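Local coordinates for protein CocE/NonD family hydrolase (Staphylococcus aureus subsp. aureus COL, PDB 3III) that probably hydrolyses ester or amide bonds as an alpha/beta-hydrolase of the CocE/NonD family, related to the X-Pro dipeptidyl-peptidases, at residues Lys187-Trp192 / Ile258-Leu263; Val459-Leu464 / Glu479-Leu484; Ala89-Leu94 / Gly521-Gly526. One frame throughout, in Å; residues are numbered along the deposited sequence.

Interaction 1. Residues Lys187-Trp192 / Ile258-Leu263; sequences KAMIPW and IKTPLL
Met189, a selenomethionine in the crystal, joins the two segments with both of its backbone polar groups. Its N-H donates to Pro261 O over 3.0 Å with a noticeable bend, 136° at the hydrogen, whereas its carbonyl O receives a straight bond from Leu263 N, also 3.0 Å long. Leu262 sits between those two partners and faces Met189, as a parallel bridge requires. On the far side of the bridge, the CA of Ile190 packs its hydrogen against Leu263 O.

The side chain of Met189 does most of the remaining work. With chi1 at 58° its CG is held between backbone N and carbonyl carbon, right beside the pairing strand, where it meets Leu262 CD1 at 3.7 Å. A bend at chi3 then leaves SE next to Ile258 CG2, 3.9 Å away, and close to Thr260 CB. The same Leu262 CD1 also touches the Pro191 ring, 3.6 Å from its CD, the two side chains meeting at about a right angle. At the strand's start, Thr260 CG2 lies 3.5 Å from Ala188 N, a buried amide nitrogen without a hydrogen-bond partner, and Pro261 CG rests 3.4 Å from Lys187 O.

Further out, helix 170-179 covers the face carrying Met189 and Pro191, while Phe316 of helix 306-319 packs on Ala188 and Ile190. Thr260 O is anchored by Ser287 OG, and strand 162-168 pairs with the other edge of strand 186-192. Two neighbouring parallel strands, joined by a long connection that includes several helices and layered between helices, form a beta-alpha-beta crossover in the central sheet of the alpha/beta-hydrolase fold.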
loop_
_atom_site.group_PDB
_atom_site.type_symbol
_atom_site.label_atom_id
_atom_site.label_comp_id
_atom_site.label_asym_id
_atom_site.label_seq_id
_atom_site.Cartn_x
_atom_site.Cartn_y
_atom_site.Cartn_z
ATOM N N LYS A 187 -0.256 17.643 13.453
ATOM C CA LYS A 187 -1.670 17.832 13.773
ATOM C C LYS A 187 -2.620 17.019 12.879
ATOM O O LYS A 187 -3.810 16.945 13.180
ATOM C CB LYS A 187 -2.067 19.315 13.667
ATOM C CG LYS A 187 -1.258 20.256 14.578
ATOM C CD LYS A 187 -1.394 19.890 16.046
ATOM C CE LYS A 187 -0.648 20.874 16.988
ATOM N NZ LYS A 187 -1.540 22.069 17.204
ATOM N N ALA A 188 -2.105 16.408 11.805
ATOM C CA ALA A 188 -2.927 15.626 10.858
ATOM C C ALA A 188 -2.003 14.841 9.923
ATOM O O ALA A 188 -0.861 15.279 9.672
ATOM C CB ALA A 188 -3.841 16.564 10.045
HETATM N N MSE A 189 -2.490 13.734 9.368
HETATM C CA MSE A 189 -1.688 12.918 8.467
HETATM C C MSE A 189 -2.555 12.282 7.401
HETATM O O MSE A 189 -3.714 11.884 7.671
HETATM C CB MSE A 189 -0.949 11.810 9.242
HETATM C CG MSE A 189 -1.882 10.922 10.003
HETATM SE SE MSE A 189 -0.950 9.663 11.234
HETATM C CE MSE A 189 0.060 8.641 9.791
ATOM N N ILE A 190 -1.989 12.186 6.196
ATOM C CA ILE A 190 -2.652 11.593 5.040
ATOM C C ILE A 190 -1.677 10.549 4.424
ATOM O O ILE A 190 -0.956 10.839 3.438
ATOM C CB ILE A 190 -3.056 12.638 4.001
ATOM C CG1 ILE A 190 -3.887 13.771 4.638
ATOM C CG2 ILE A 190 -3.864 11.992 2.844
ATOM C CD1 ILE A 190 -4.217 14.882 3.644
ATOM N N PRO A 191 -1.593 9.357 5.057
ATOM C CA PRO A 191 -0.799 8.290 4.456
ATOM C C PRO A 191 -1.603 7.697 3.297
ATOM O O PRO A 191 -2.522 6.876 3.498
ATOM C CB PRO A 191 -0.640 7.294 5.594
ATOM C CG PRO A 191 -1.853 7.540 6.469
ATOM C CD PRO A 191 -2.041 9.002 6.429
ATOM N N TRP A 192 -1.310 8.162 2.089
ATOM C CA TRP A 192 -2.073 7.800 0.935
ATOM C C TRP A 192 -1.414 6.580 0.273
ATOM O O TRP A 192 -0.592 6.717 -0.632
ATOM C CB TRP A 192 -2.181 8.987 -0.043
ATOM C CG TRP A 192 -3.298 8.790 -1.022
ATOM C CD1 TRP A 192 -3.291 8.002 -2.136
ATOM C CD2 TRP A 192 -4.606 9.400 -0.988
ATOM N NE1 TRP A 192 -4.484 8.119 -2.808
ATOM C CE2 TRP A 192 -5.316 8.938 -2.119
ATOM C CE3 TRP A 192 -5.233 10.278 -0.123
ATOM C CZ2 TRP A 192 -6.644 9.311 -2.395
ATOM C CZ3 TRP A 192 -6.539 10.651 -0.376
ATOM C CH2 TRP A 192 -7.255 10.155 -1.498
ATOM N N ILE A 258 -0.097 5.540 17.443
ATOM C CA ILE A 258 -0.530 6.721 16.647
ATOM C C ILE A 258 -1.813 7.311 17.223
ATOM O O ILE A 258 -2.854 6.602 17.375
ATOM C CB ILE A 258 -0.723 6.366 15.182
ATOM C CG1 ILE A 258 0.612 5.948 14.585
ATOM C CG2 ILE A 258 -1.359 7.497 14.401
ATOM C CD1 ILE A 258 0.461 5.454 13.132
ATOM N N LYS A 259 -1.753 8.596 17.541
ATOM C CA LYS A 259 -2.929 9.352 18.004
ATOM C C LYS A 259 -3.421 10.485 17.087
ATOM O O LYS A 259 -4.488 11.090 17.329
ATOM C CB LYS A 259 -2.623 9.941 19.382
ATOM C CG LYS A 259 -2.288 8.872 20.404
ATOM C CD LYS A 259 -1.729 9.536 21.685
ATOM C CE LYS A 259 -1.847 8.602 22.895
ATOM N NZ LYS A 259 -0.905 9.026 24.010
ATOM N N THR A 260 -2.614 10.806 16.083
ATOM C CA THR A 260 -2.822 11.975 15.192
ATOM C C THR A 260 -4.080 11.804 14.322
ATOM O O THR A 260 -4.330 10.738 13.811
ATOM C CB THR A 260 -1.567 12.132 14.267
ATOM O OG1 THR A 260 -0.386 12.297 15.080
ATOM C CG2 THR A 260 -1.683 13.292 13.287
ATOM N N PRO A 261 -4.883 12.876 14.163
ATOM C CA PRO A 261 -5.981 12.808 13.221
ATOM C C PRO A 261 -5.526 12.310 11.844
ATOM O O PRO A 261 -4.488 12.753 11.309
ATOM C CB PRO A 261 -6.448 14.255 13.118
ATOM C CG PRO A 261 -6.159 14.852 14.471
ATOM C CD PRO A 261 -4.848 14.160 14.888
ATOM N N LEU A 262 -6.307 11.419 11.283
ATOM C CA LEU A 262 -5.853 10.503 10.239
ATOM C C LEU A 262 -6.859 10.332 9.097
ATOM O O LEU A 262 -8.017 10.057 9.329
ATOM C CB LEU A 262 -5.611 9.117 10.912
ATOM C CG LEU A 262 -5.440 7.911 10.004
ATOM C CD1 LEU A 262 -4.155 8.109 9.167
ATOM C CD2 LEU A 262 -5.282 6.616 10.813
ATOM N N LEU A 263 -6.389 10.566 7.876
ATOM C CA LEU A 263 -7.061 10.241 6.638
ATOM C C LEU A 263 -6.191 9.226 5.878
ATOM O O LEU A 263 -5.143 9.562 5.361
ATOM C CB LEU A 263 -7.327 11.526 5.819
ATOM C CG LEU A 263 -7.895 11.301 4.418
ATOM C CD1 LEU A 263 -9.274 10.588 4.408
ATOM C CD2 LEU A 263 -8.015 12.621 3.598
#

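Interaction 2. Residues Val459-Leu464 / Glu479-Leu484; sequences VSHREL and ETELKL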
loop_
_atom_site.group_PDB
_atom_site.type_symbol
_atom_site.label_atom_id
_atom_site.label_comp_id
_atom_site.label_asym_id
_atom_site.label_seq_id
_atom_site.Cartn_x
_atom_site.Cartn_y
_atom_site.Cartn_z
ATOM N N VAL A 459 4.232 -23.008 3.658
ATOM C CA VAL A 459 3.553 -23.859 4.640
ATOM C C VAL A 459 4.381 -24.093 5.914
ATOM O O VAL A 459 3.830 -24.213 7.002
ATOM C CB VAL A 459 3.041 -25.166 3.938
ATOM C CG1 VAL A 459 2.507 -26.209 4.934
ATOM C CG2 VAL A 459 1.967 -24.770 2.888
ATOM N N SER A 460 5.707 -24.115 5.816
ATOM C CA SER A 460 6.532 -24.168 7.041
ATOM C C SER A 460 6.312 -22.927 7.960
ATOM O O SER A 460 6.597 -22.974 9.151
ATOM C CB SER A 460 8.016 -24.330 6.727
ATOM O OG SER A 460 8.503 -23.182 6.099
ATOM N N HIS A 461 5.718 -21.872 7.412
ATOM C CA HIS A 461 5.377 -20.662 8.181
ATOM C C HIS A 461 3.922 -20.581 8.626
ATOM O O HIS A 461 3.432 -19.504 9.025
ATOM C CB HIS A 461 5.688 -19.450 7.306
ATOM C CG HIS A 461 7.151 -19.226 7.100
ATOM N ND1 HIS A 461 7.752 -17.982 7.230
ATOM C CD2 HIS A 461 8.144 -20.095 6.806
ATOM C CE1 HIS A 461 9.046 -18.097 6.989
ATOM N NE2 HIS A 461 9.314 -19.371 6.737
ATOM N N ARG A 462 3.208 -21.687 8.549
ATOM C CA ARG A 462 1.750 -21.680 8.806
ATOM C C ARG A 462 1.275 -21.362 10.233
ATOM O O ARG A 462 0.063 -21.179 10.470
ATOM C CB ARG A 462 1.163 -23.062 8.449
ATOM C CG ARG A 462 1.643 -24.174 9.357
ATOM C CD ARG A 462 1.227 -25.564 8.791
ATOM N NE ARG A 462 1.763 -26.680 9.597
ATOM C CZ ARG A 462 3.010 -27.151 9.539
ATOM N NH1 ARG A 462 3.918 -26.649 8.708
ATOM N NH2 ARG A 462 3.349 -28.140 10.324
ATOM N N GLU A 463 2.154 -21.419 11.206
ATOM C CA GLU A 463 1.686 -21.365 12.597
ATOM C C GLU A 463 1.046 -19.998 12.884
ATOM O O GLU A 463 1.654 -18.941 12.660
ATOM C CB GLU A 463 2.849 -21.573 13.595
ATOM C CG GLU A 463 2.353 -21.548 15.100
ATOM C CD GLU A 463 3.478 -21.555 16.151
ATOM O OE1 GLU A 463 4.632 -21.210 15.829
ATOM O OE2 GLU A 463 3.189 -21.840 17.330
ATOM N N LEU A 464 -0.195 -20.034 13.352
ATOM C CA LEU A 464 -1.003 -18.835 13.558
ATOM C C LEU A 464 -0.711 -18.151 14.897
ATOM O O LEU A 464 -0.451 -18.802 15.878
ATOM C CB LEU A 464 -2.501 -19.253 13.496
ATOM C CG LEU A 464 -3.085 -19.705 12.162
ATOM C CD1 LEU A 464 -4.500 -20.286 12.315
ATOM C CD2 LEU A 464 -3.056 -18.505 11.135
ATOM N N GLU A 479 7.628 -17.124 13.302
ATOM C CA GLU A 479 8.649 -17.224 14.326
ATOM C C GLU A 479 9.603 -18.406 14.097
ATOM O O GLU A 479 10.827 -18.282 14.282
ATOM C CB GLU A 479 7.999 -17.365 15.711
ATOM C CG GLU A 479 8.941 -17.470 16.871
ATOM C CD GLU A 479 8.175 -17.372 18.192
ATOM O OE1 GLU A 479 7.106 -18.002 18.343
ATOM O OE2 GLU A 479 8.590 -16.594 19.067
ATOM N N THR A 480 9.048 -19.556 13.770
ATOM C CA THR A 480 9.892 -20.693 13.482
ATOM C C THR A 480 9.325 -21.473 12.303
ATOM O O THR A 480 8.132 -21.415 12.031
ATOM C CB THR A 480 10.029 -21.631 14.703
ATOM O OG1 THR A 480 8.723 -21.899 15.205
ATOM C CG2 THR A 480 10.983 -21.015 15.869
ATOM N N GLU A 481 10.177 -22.219 11.616
ATOM C CA GLU A 481 9.733 -23.061 10.470
ATOM C C GLU A 481 9.295 -24.425 10.921
ATOM O O GLU A 481 9.991 -25.105 11.626
ATOM C CB GLU A 481 10.839 -23.170 9.373
ATOM C CG GLU A 481 11.158 -21.760 8.813
ATOM C CD GLU A 481 11.891 -21.655 7.488
ATOM O OE1 GLU A 481 12.749 -22.513 7.173
ATOM O OE2 GLU A 481 11.627 -20.627 6.790
ATOM N N LEU A 482 8.125 -24.836 10.498
ATOM C CA LEU A 482 7.643 -26.160 10.792
ATOM C C LEU A 482 7.725 -26.978 9.506
ATOM O O LEU A 482 6.763 -27.043 8.746
ATOM C CB LEU A 482 6.208 -26.123 11.325
ATOM C CG LEU A 482 6.117 -25.498 12.740
ATOM C CD1 LEU A 482 4.634 -25.365 13.195
ATOM C CD2 LEU A 482 7.007 -26.234 13.747
ATOM N N LYS A 483 8.882 -27.599 9.250
ATOM C CA LYS A 483 9.077 -28.296 7.972
ATOM C C LYS A 483 8.226 -29.560 7.961
ATOM O O LYS A 483 7.792 -30.084 9.008
ATOM C CB LYS A 483 10.578 -28.554 7.677
ATOM C CG LYS A 483 11.449 -27.245 7.389
ATOM C CD LYS A 483 11.100 -26.549 6.026
ATOM C CE LYS A 483 12.181 -25.532 5.571
ATOM N NZ LYS A 483 11.835 -24.673 4.349
ATOM N N LEU A 484 7.967 -30.074 6.783
ATOM C CA LEU A 484 7.036 -31.205 6.677
ATOM C C LEU A 484 7.743 -32.540 6.448
ATOM O O LEU A 484 8.813 -32.570 5.859
ATOM C CB LEU A 484 6.065 -30.981 5.513
ATOM C CG LEU A 484 5.176 -29.738 5.484
ATOM C CD1 LEU A 484 4.698 -29.408 4.039
ATOM C CD2 LEU A 484 4.016 -29.847 6.445
HETATM O O HOH W 1 5.582 -30.011 10.493
HETATM O O HOH W 2 5.987 -19.423 13.725
HETATM O O HOH W 3 7.151 -20.554 17.063
HETATM O O HOH W 4 6.216 -22.054 13.758
#
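Ser460 and Leu482 bring the two loop backbones together: Leu482 N gives a nearly straight bond to a lone pair of Ser460 O (2.8 Å, 173°), and Ser460 CA leans its hydrogen on Leu482 O. That second carbonyl is also claimed by Arg462, whose NH1 reaches it at 2.9 Å in the plane of both groups. A chi1 of 67° sets Arg462 CG between its backbone N and carbonyl carbon, and the chain then runs extended to NE, carrying the guanidinium to Leu482 O. NH1 turns back as well to Val459 O, 3.0 Å away and above that carbonyl's plane, on the face opposite to the Arg462 N-H that closes the turn. One nitrogen thus ties its own turn to the facing loop. Leu482 CD1 and Leu484 CD2 flank the guanidinium on opposite faces, and a water carries NH2 on to Lys483 O.

His461 supplies the shortest link, NE2 donating to Glu481 OE2 at 2.6 Å. The oxygen is approached from its anti side, with ring and carboxylate planes 62° apart. His478 bonds to the other ring nitrogen, which fixes the ring's rotation. Beyond Ser460, Asp422 takes both Ser460 OG and Lys483 NZ.

At the other end one water donates to Glu463 OE1 and Glu479 OE1 and accepts from Thr480 OG1. Glu463 OE1 and Glu479 OE1 lie 4.8 Å apart, so the water probably eases the repulsion between the two carboxylates.

The whole is a long connection folded back on its own 3-10 turn between strands 447-458 and 490-503, a loop of the beta-rich C-terminal domain found in X-Pro dipeptidyl-peptidase relatives.

Interaction 3. Residues Ala89-Leu94 / Gly521-Gly526; sequences ALWPTL and GNSTPG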
loop_
_atom_site.group_PDB
_atom_site.type_symbol
_atom_site.label_atom_id
_atom_site.label_comp_id
_atom_site.label_asym_id
_atom_site.label_seq_id
_atom_site.Cartn_x
_atom_site.Cartn_y
_atom_site.Cartn_z
ATOM N N ALA A 89 4.685 5.486 -23.301
ATOM C CA ALA A 89 5.053 4.302 -24.051
ATOM C C ALA A 89 5.718 3.259 -23.152
ATOM O O ALA A 89 5.582 2.051 -23.388
ATOM C CB ALA A 89 5.951 4.638 -25.228
ATOM N N LEU A 90 6.400 3.717 -22.116
ATOM C CA LEU A 90 7.213 2.818 -21.296
ATOM C C LEU A 90 6.463 2.185 -20.143
ATOM O O LEU A 90 6.778 1.060 -19.753
ATOM C CB LEU A 90 8.437 3.571 -20.778
ATOM C CG LEU A 90 9.428 4.044 -21.875
ATOM C CD1 LEU A 90 10.612 4.757 -21.196
ATOM C CD2 LEU A 90 9.932 2.907 -22.739
ATOM N N TRP A 91 5.467 2.886 -19.603
ATOM C CA TRP A 91 4.637 2.335 -18.525
ATOM C C TRP A 91 3.196 2.853 -18.771
ATOM O O TRP A 91 2.764 3.785 -18.129
ATOM C CB TRP A 91 5.145 2.747 -17.146
ATOM C CG TRP A 91 4.587 1.848 -16.021
ATOM C CD1 TRP A 91 3.639 0.855 -16.169
ATOM C CD2 TRP A 91 4.952 1.829 -14.619
ATOM N NE1 TRP A 91 3.405 0.247 -14.961
ATOM C CE2 TRP A 91 4.160 0.846 -13.993
ATOM C CE3 TRP A 91 5.833 2.575 -13.827
ATOM C CZ2 TRP A 91 4.277 0.540 -12.639
ATOM C CZ3 TRP A 91 5.926 2.286 -12.472
ATOM C CH2 TRP A 91 5.156 1.282 -11.891
ATOM N N PRO A 92 2.501 2.282 -19.768
ATOM C CA PRO A 92 1.249 2.837 -20.285
ATOM C C PRO A 92 0.089 2.782 -19.334
ATOM O O PRO A 92 -0.836 3.609 -19.436
ATOM C CB PRO A 92 0.989 2.006 -21.550
ATOM C CG PRO A 92 1.854 0.838 -21.441
ATOM C CD PRO A 92 3.022 1.227 -20.651
ATOM N N THR A 93 0.168 1.896 -18.360
ATOM C CA THR A 93 -0.938 1.630 -17.439
ATOM C C THR A 93 -0.890 2.473 -16.164
ATOM O O THR A 93 -1.624 2.228 -15.204
ATOM C CB THR A 93 -0.883 0.175 -17.050
ATOM O OG1 THR A 93 0.397 -0.113 -16.451
ATOM C CG2 THR A 93 -1.133 -0.764 -18.283
ATOM N N LEU A 94 0.046 3.416 -16.085
ATOM C CA LEU A 94 0.156 4.325 -14.921
ATOM C C LEU A 94 -1.027 5.243 -14.703
ATOM O O LEU A 94 -1.222 5.736 -13.587
ATOM C CB LEU A 94 1.420 5.186 -14.983
ATOM C CG LEU A 94 2.682 4.557 -14.420
ATOM C CD1 LEU A 94 3.839 5.529 -14.693
ATOM C CD2 LEU A 94 2.517 4.235 -12.918
ATOM N N GLY A 521 3.020 -12.110 -15.466
ATOM C CA GLY A 521 3.508 -10.930 -16.182
ATOM C C GLY A 521 3.379 -9.654 -15.392
ATOM O O GLY A 521 2.902 -9.629 -14.244
ATOM N N ASN A 522 3.840 -8.588 -15.985
ATOM C CA ASN A 522 3.668 -7.290 -15.401
ATOM C C ASN A 522 3.397 -6.285 -16.547
ATOM O O ASN A 522 3.261 -6.673 -17.718
ATOM C CB ASN A 522 4.921 -6.961 -14.563
ATOM C CG ASN A 522 6.173 -6.736 -15.398
ATOM O OD1 ASN A 522 6.115 -6.469 -16.609
ATOM N ND2 ASN A 522 7.332 -6.820 -14.737
ATOM N N SER A 523 3.372 -4.999 -16.222
ATOM C CA SER A 523 3.043 -3.953 -17.182
ATOM C C SER A 523 4.267 -3.197 -17.625
ATOM O O SER A 523 4.114 -2.147 -18.238
ATOM C CB SER A 523 1.990 -2.965 -16.593
ATOM O OG SER A 523 2.292 -2.493 -15.275
ATOM N N THR A 524 5.480 -3.700 -17.309
ATOM C CA THR A 524 6.737 -3.074 -17.727
ATOM C C THR A 524 7.737 -4.205 -18.111
ATOM O O THR A 524 8.653 -4.501 -17.338
ATOM C CB THR A 524 7.366 -2.195 -16.590
ATOM O OG1 THR A 524 7.641 -3.012 -15.438
ATOM C CG2 THR A 524 6.394 -1.096 -16.137
ATOM N N PRO A 525 7.511 -4.872 -19.268
ATOM C CA PRO A 525 8.414 -5.975 -19.673
ATOM C C PRO A 525 9.888 -5.533 -19.581
ATOM O O PRO A 525 10.235 -4.427 -19.977
ATOM C CB PRO A 525 7.991 -6.282 -21.130
ATOM C CG PRO A 525 6.516 -5.832 -21.221
ATOM C CD PRO A 525 6.429 -4.611 -20.248
ATOM N N GLY A 526 10.726 -6.387 -19.007
ATOM C CA GLY A 526 12.125 -6.053 -18.749
ATOM C C GLY A 526 12.487 -5.309 -17.461
ATOM O O GLY A 526 13.679 -5.085 -17.192
#
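Ser523, Thr524 and Trp91 make up most of this small junction. Trp91 points its indole N-H at the serine: NE1 to Ser523 OG is 3.0 Å, with 147° at the hydrogen and the oxygen tilted 21° out of the ring plane. Next along the loop, Thr524 comes at the same ring over a face. Its CG2 stands 3.3 Å from the centroid of the five-membered ring, almost on the normal, in a close CH-pi contact. Leu94 CD2 covers the opposite face, 3.7 Å above the plane, so the indole is clamped between two methyl groups.

The threonine rotamer sorts its two branches. With chi1 at 60°, CG2 lies anti to the carbonyl carbon and faces the tryptophan, while OG1 is engaged by Met527 O and Thr529 OG1. An Asx turn, Asn522 OD1 accepting from Thr524 N at 2.9 Å, shapes the loop just ahead of it. Ser523 CB also packs against Thr93 OG1, 3.3 Å away, and the hydroxyls of both Ser523 and Thr93 bond to His446 O.

Ser523 OG therefore accepts from the indole and donates to a carbonyl. A bound palmitic acid touches Trp91, so this bond and the methyl contact, both from the region of the C-terminal domain, are consistent with that domain helping to fix the indole beside the fatty acid.

How the interactions relate
The three contacts sit in separate parts of the molecule and none touches another. Interaction 1 belongs to the hydrolase core, interaction 2 to the C-terminal domain, and interaction 3 bridges the two regions, joining segments more than 400 residues apart in sequence; both other contacts fall between its ends along the chain. Interactions 1 and 3 approach to about 12 Å between nearest atoms, on opposite sides of the chain's centre. Palmitic acid lies about 4 Å from the Trp91 side chain and about 13 Å from that of Pro191. Interaction 2 is more remote, about 22 Å from interaction 3 and about 24 Å from interaction 1 between nearest atoms.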